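Local coordinates for aldose 1-epimerase (Caenorhabditis elegans, PDB 1LUR), which probably catalyses the interconversion of the alpha and beta anomers of aldose sugars such as galactose, at residues A63-N75 with P164-N176. Numbering follows the deposited sequence.
Sequences AASIGKTVGRVAN and PGLLALTNHAYWN
Tyr-174 OH gives its hydrogen to Ala-64 O at 2.6 Å, in the carbonyl plane and on a lone pair, so the phenol pins the loop ahead of the 65-68 type II turn. From there the backbones run antiparallel. Gly-67 N reaches His-172 O from above the carbonyl plane, while His-172 N meets Lys-68 O at 2.7 Å in a nearly straight bond (169°). Val-70 pairs with Thr-170 through Val-70 N to Thr-170 O, 2.9 Å, and a weak return bond. Beyond the cis peptide between Gly-71 and Arg-72 a single bridge follows, Val-73 with Ala-168, whose N binds Arg-72 O and whose O takes Ala-74 N at 2.7 Å. Water 2 links Arg-72 NH1 to Leu-166 O. Water 1 donates to Thr-69 OG1, which is also hydrogen-bonded to Ala-32 O, and accepts weakly from Asn-171 ND2. Asn-171 OD1 accepts from Ala-173 N, an Asx turn.

Ser-65 CB lies over one face of the His-172 imidazole in a CH-pi contact, 3.9 Å from the ring centroid; Val-70 CG2 touches His-172 CB and lies near the ring plane at its edge. Ile-66 crosses Tyr-174 at about a right angle, CG1 to CE1 3.7 Å. Thr-170 CG2, set between backbone N and carbonyl carbon by chi1 of -162°, reaches both Ala-74 CB and Val-70 CB. Leu-167 CD1 packs against the aliphatic part of Arg-72, 3.6 Å from its CG, and Leu-169 CD2 lies against Gly-71 CA.

Arg-72 NH2 makes a salt bridge to Asp-133, and Thr-170 OG1 bonds to Pro-304 O. Buried near the centre of the antiparallel beta-sandwich expected of galactose mutarotases, strand 69-70 edges a sheet in which 170-175 pairs next with 300-305, while Thr-69, Leu-169 and Asn-171 pack on strand 138-147 of another sheet.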
# COMPACT_ATOMS: atom_id res chain seq x y z
N ALA A 63 -4.62 6.29 -12.40
CA ALA A 63 -5.81 6.27 -11.55
C ALA A 63 -5.89 4.99 -10.73
O ALA A 63 -6.81 4.82 -9.92
CB ALA A 63 -7.06 6.41 -12.42
N ALA A 64 -4.92 4.10 -10.93
CA ALA A 64 -4.89 2.84 -10.20
C ALA A 64 -4.03 2.92 -8.93
O ALA A 64 -3.75 1.89 -8.31
CB ALA A 64 -4.38 1.73 -11.12
N SER A 65 -3.62 4.13 -8.56
CA SER A 65 -2.80 4.35 -7.36
C SER A 65 -1.52 3.50 -7.33
O SER A 65 -1.09 3.05 -6.27
CB SER A 65 -3.61 4.06 -6.10
OG SER A 65 -4.72 4.93 -5.99
N ILE A 66 -0.92 3.29 -8.50
CA ILE A 66 0.30 2.49 -8.60
C ILE A 66 1.48 3.06 -7.80
O ILE A 66 2.02 4.12 -8.13
CB ILE A 66 0.70 2.32 -10.09
CG1 ILE A 66 -0.42 1.61 -10.85
CG2 ILE A 66 1.99 1.49 -10.19
CD1 ILE A 66 -0.13 1.39 -12.32
N GLY A 67 1.86 2.35 -6.74
CA GLY A 67 2.98 2.76 -5.90
C GLY A 67 2.83 4.00 -5.03
O GLY A 67 3.76 4.38 -4.32
N LYS A 68 1.66 4.61 -5.06
CA LYS A 68 1.43 5.81 -4.26
C LYS A 68 1.31 5.61 -2.75
O LYS A 68 1.09 4.50 -2.26
CB LYS A 68 0.13 6.50 -4.70
CG LYS A 68 0.03 6.92 -6.15
CD LYS A 68 -1.36 7.50 -6.40
CE LYS A 68 -1.53 8.02 -7.83
NZ LYS A 68 -0.75 9.25 -8.09
N THR A 69 1.47 6.72 -2.03
CA THR A 69 1.35 6.72 -0.58
C THR A 69 -0.11 7.18 -0.55
O THR A 69 -0.41 8.28 -1.03
CB THR A 69 2.18 7.81 0.11
OG1 THR A 69 3.55 7.41 0.18
CG2 THR A 69 1.64 8.04 1.52
N VAL A 70 -1.00 6.35 -0.02
CA VAL A 70 -2.42 6.69 0.04
C VAL A 70 -2.90 7.23 1.38
O VAL A 70 -2.49 6.76 2.44
CB VAL A 70 -3.28 5.45 -0.31
CG1 VAL A 70 -4.75 5.78 -0.16
CG2 VAL A 70 -2.98 5.00 -1.74
N GLY A 71 -3.77 8.23 1.31
CA GLY A 71 -4.33 8.87 2.49
C GLY A 71 -5.34 9.93 2.05
O GLY A 71 -5.49 10.13 0.84
N ARG A 72 -5.98 10.64 2.98
CA ARG A 72 -5.77 10.47 4.42
C ARG A 72 -6.35 9.21 5.02
O ARG A 72 -6.03 8.85 6.15
CB ARG A 72 -6.29 11.69 5.19
CG ARG A 72 -5.36 12.90 5.08
CD ARG A 72 -5.68 13.95 6.12
NE ARG A 72 -6.82 14.77 5.73
CZ ARG A 72 -7.52 15.51 6.58
NH1 ARG A 72 -7.20 15.52 7.88
NH2 ARG A 72 -8.53 16.25 6.14
N VAL A 73 -7.22 8.54 4.27
CA VAL A 73 -7.81 7.31 4.76
C VAL A 73 -7.78 6.32 3.61
O VAL A 73 -8.47 6.49 2.60
CB VAL A 73 -9.26 7.50 5.24
CG1 VAL A 73 -9.87 6.14 5.58
CG2 VAL A 73 -9.28 8.41 6.46
N ALA A 74 -6.93 5.31 3.74
CA ALA A 74 -6.79 4.30 2.72
C ALA A 74 -8.07 3.50 2.54
O ALA A 74 -8.80 3.22 3.49
CB ALA A 74 -5.63 3.37 3.05
N ASN A 75 -8.31 3.12 1.29
CA ASN A 75 -9.48 2.34 0.92
C ASN A 75 -10.77 3.13 1.03
O ASN A 75 -10.79 4.35 0.88
CB ASN A 75 -9.56 1.04 1.73
CG ASN A 75 -10.22 -0.09 0.96
OD1 ASN A 75 -11.44 -0.23 0.97
ND2 ASN A 75 -9.41 -0.89 0.26
N PRO A 164 -8.21 17.67 15.40
CA PRO A 164 -8.58 16.25 15.45
C PRO A 164 -9.19 15.75 14.15
O PRO A 164 -10.02 16.42 13.55
CB PRO A 164 -9.61 16.19 16.59
CG PRO A 164 -9.31 17.39 17.42
CD PRO A 164 -8.97 18.44 16.40
N GLY A 165 -8.79 14.55 13.74
CA GLY A 165 -9.33 13.99 12.51
C GLY A 165 -9.00 12.52 12.39
O GLY A 165 -8.71 11.85 13.39
N LEU A 166 -9.06 12.00 11.17
CA LEU A 166 -8.77 10.60 10.92
C LEU A 166 -7.56 10.47 10.00
O LEU A 166 -7.37 11.30 9.11
CB LEU A 166 -9.99 9.93 10.27
CG LEU A 166 -11.33 9.93 11.02
CD1 LEU A 166 -12.47 9.61 10.07
CD2 LEU A 166 -11.28 8.91 12.16
N LEU A 167 -6.73 9.46 10.22
CA LEU A 167 -5.56 9.24 9.38
C LEU A 167 -5.21 7.75 9.39
O LEU A 167 -4.90 7.16 10.43
CB LEU A 167 -4.35 10.06 9.84
CG LEU A 167 -3.23 10.12 8.78
CD1 LEU A 167 -3.63 11.08 7.66
CD2 LEU A 167 -1.93 10.58 9.40
N ALA A 168 -5.30 7.14 8.21
CA ALA A 168 -4.99 5.73 8.06
C ALA A 168 -4.35 5.62 6.69
O ALA A 168 -5.05 5.63 5.66
CB ALA A 168 -6.27 4.91 8.14
N LEU A 169 -3.03 5.53 6.67
CA LEU A 169 -2.31 5.44 5.41
C LEU A 169 -1.88 4.04 5.00
O LEU A 169 -2.08 3.07 5.73
CB LEU A 169 -1.04 6.29 5.50
CG LEU A 169 -1.13 7.65 6.20
CD1 LEU A 169 0.28 8.22 6.39
CD2 LEU A 169 -1.98 8.60 5.37
N THR A 170 -1.28 3.97 3.82
CA THR A 170 -0.76 2.74 3.24
C THR A 170 0.07 3.09 2.02
O THR A 170 0.14 4.25 1.62
CB THR A 170 -1.85 1.72 2.81
OG1 THR A 170 -1.22 0.43 2.66
CG2 THR A 170 -2.48 2.09 1.47
N ASN A 171 0.75 2.08 1.48
CA ASN A 171 1.59 2.23 0.29
C ASN A 171 0.91 1.35 -0.74
O ASN A 171 0.62 0.18 -0.47
CB ASN A 171 3.02 1.75 0.55
CG ASN A 171 3.85 1.74 -0.71
OD1 ASN A 171 3.85 0.77 -1.46
ND2 ASN A 171 4.53 2.85 -0.98
N HIS A 172 0.65 1.90 -1.92
CA HIS A 172 -0.03 1.14 -2.95
C HIS A 172 0.81 0.56 -4.09
O HIS A 172 0.40 0.58 -5.24
CB HIS A 172 -1.15 2.00 -3.54
CG HIS A 172 -2.35 1.22 -3.97
ND1 HIS A 172 -2.32 0.29 -4.99
CD2 HIS A 172 -3.63 1.23 -3.52
CE1 HIS A 172 -3.51 -0.25 -5.14
NE2 HIS A 172 -4.33 0.30 -4.26
N ALA A 173 1.99 0.04 -3.76
CA ALA A 173 2.85 -0.54 -4.80
C ALA A 173 2.31 -1.89 -5.26
O ALA A 173 1.89 -2.71 -4.45
CB ALA A 173 4.27 -0.69 -4.28
N TYR A 174 2.31 -2.10 -6.57
CA TYR A 174 1.84 -3.35 -7.17
C TYR A 174 3.10 -4.18 -7.40
O TYR A 174 4.00 -3.75 -8.11
CB TYR A 174 1.16 -3.09 -8.52
CG TYR A 174 -0.22 -2.46 -8.47
CD1 TYR A 174 -0.39 -1.14 -8.06
CD2 TYR A 174 -1.34 -3.17 -8.90
CE1 TYR A 174 -1.66 -0.54 -8.09
CE2 TYR A 174 -2.60 -2.58 -8.93
CZ TYR A 174 -2.76 -1.27 -8.53
OH TYR A 174 -4.01 -0.70 -8.57
N TRP A 175 3.15 -5.38 -6.83
CA TRP A 175 4.31 -6.24 -6.98
C TRP A 175 4.23 -7.40 -7.96
O TRP A 175 3.21 -8.08 -8.07
CB TRP A 175 4.73 -6.79 -5.61
CG TRP A 175 4.95 -5.73 -4.58
CD1 TRP A 175 4.01 -5.16 -3.77
CD2 TRP A 175 6.20 -5.08 -4.27
NE1 TRP A 175 4.59 -4.20 -2.97
CE2 TRP A 175 5.93 -4.14 -3.25
CE3 TRP A 175 7.51 -5.22 -4.74
CZ2 TRP A 175 6.93 -3.32 -2.71
CZ3 TRP A 175 8.50 -4.41 -4.20
CH2 TRP A 175 8.20 -3.48 -3.19
N ASN A 176 5.33 -7.61 -8.67
CA ASN A 176 5.50 -8.66 -9.67
C ASN A 176 7.01 -8.88 -9.64
O ASN A 176 7.78 -8.02 -10.06
CB ASN A 176 5.06 -8.18 -11.06
CG ASN A 176 5.24 -9.24 -12.12
OD1 ASN A 176 6.35 -9.73 -12.35
ND2 ASN A 176 4.15 -9.61 -12.78
O HOH W 1 4.25 5.14 1.39
O HOH W 2 -5.85 13.53 9.54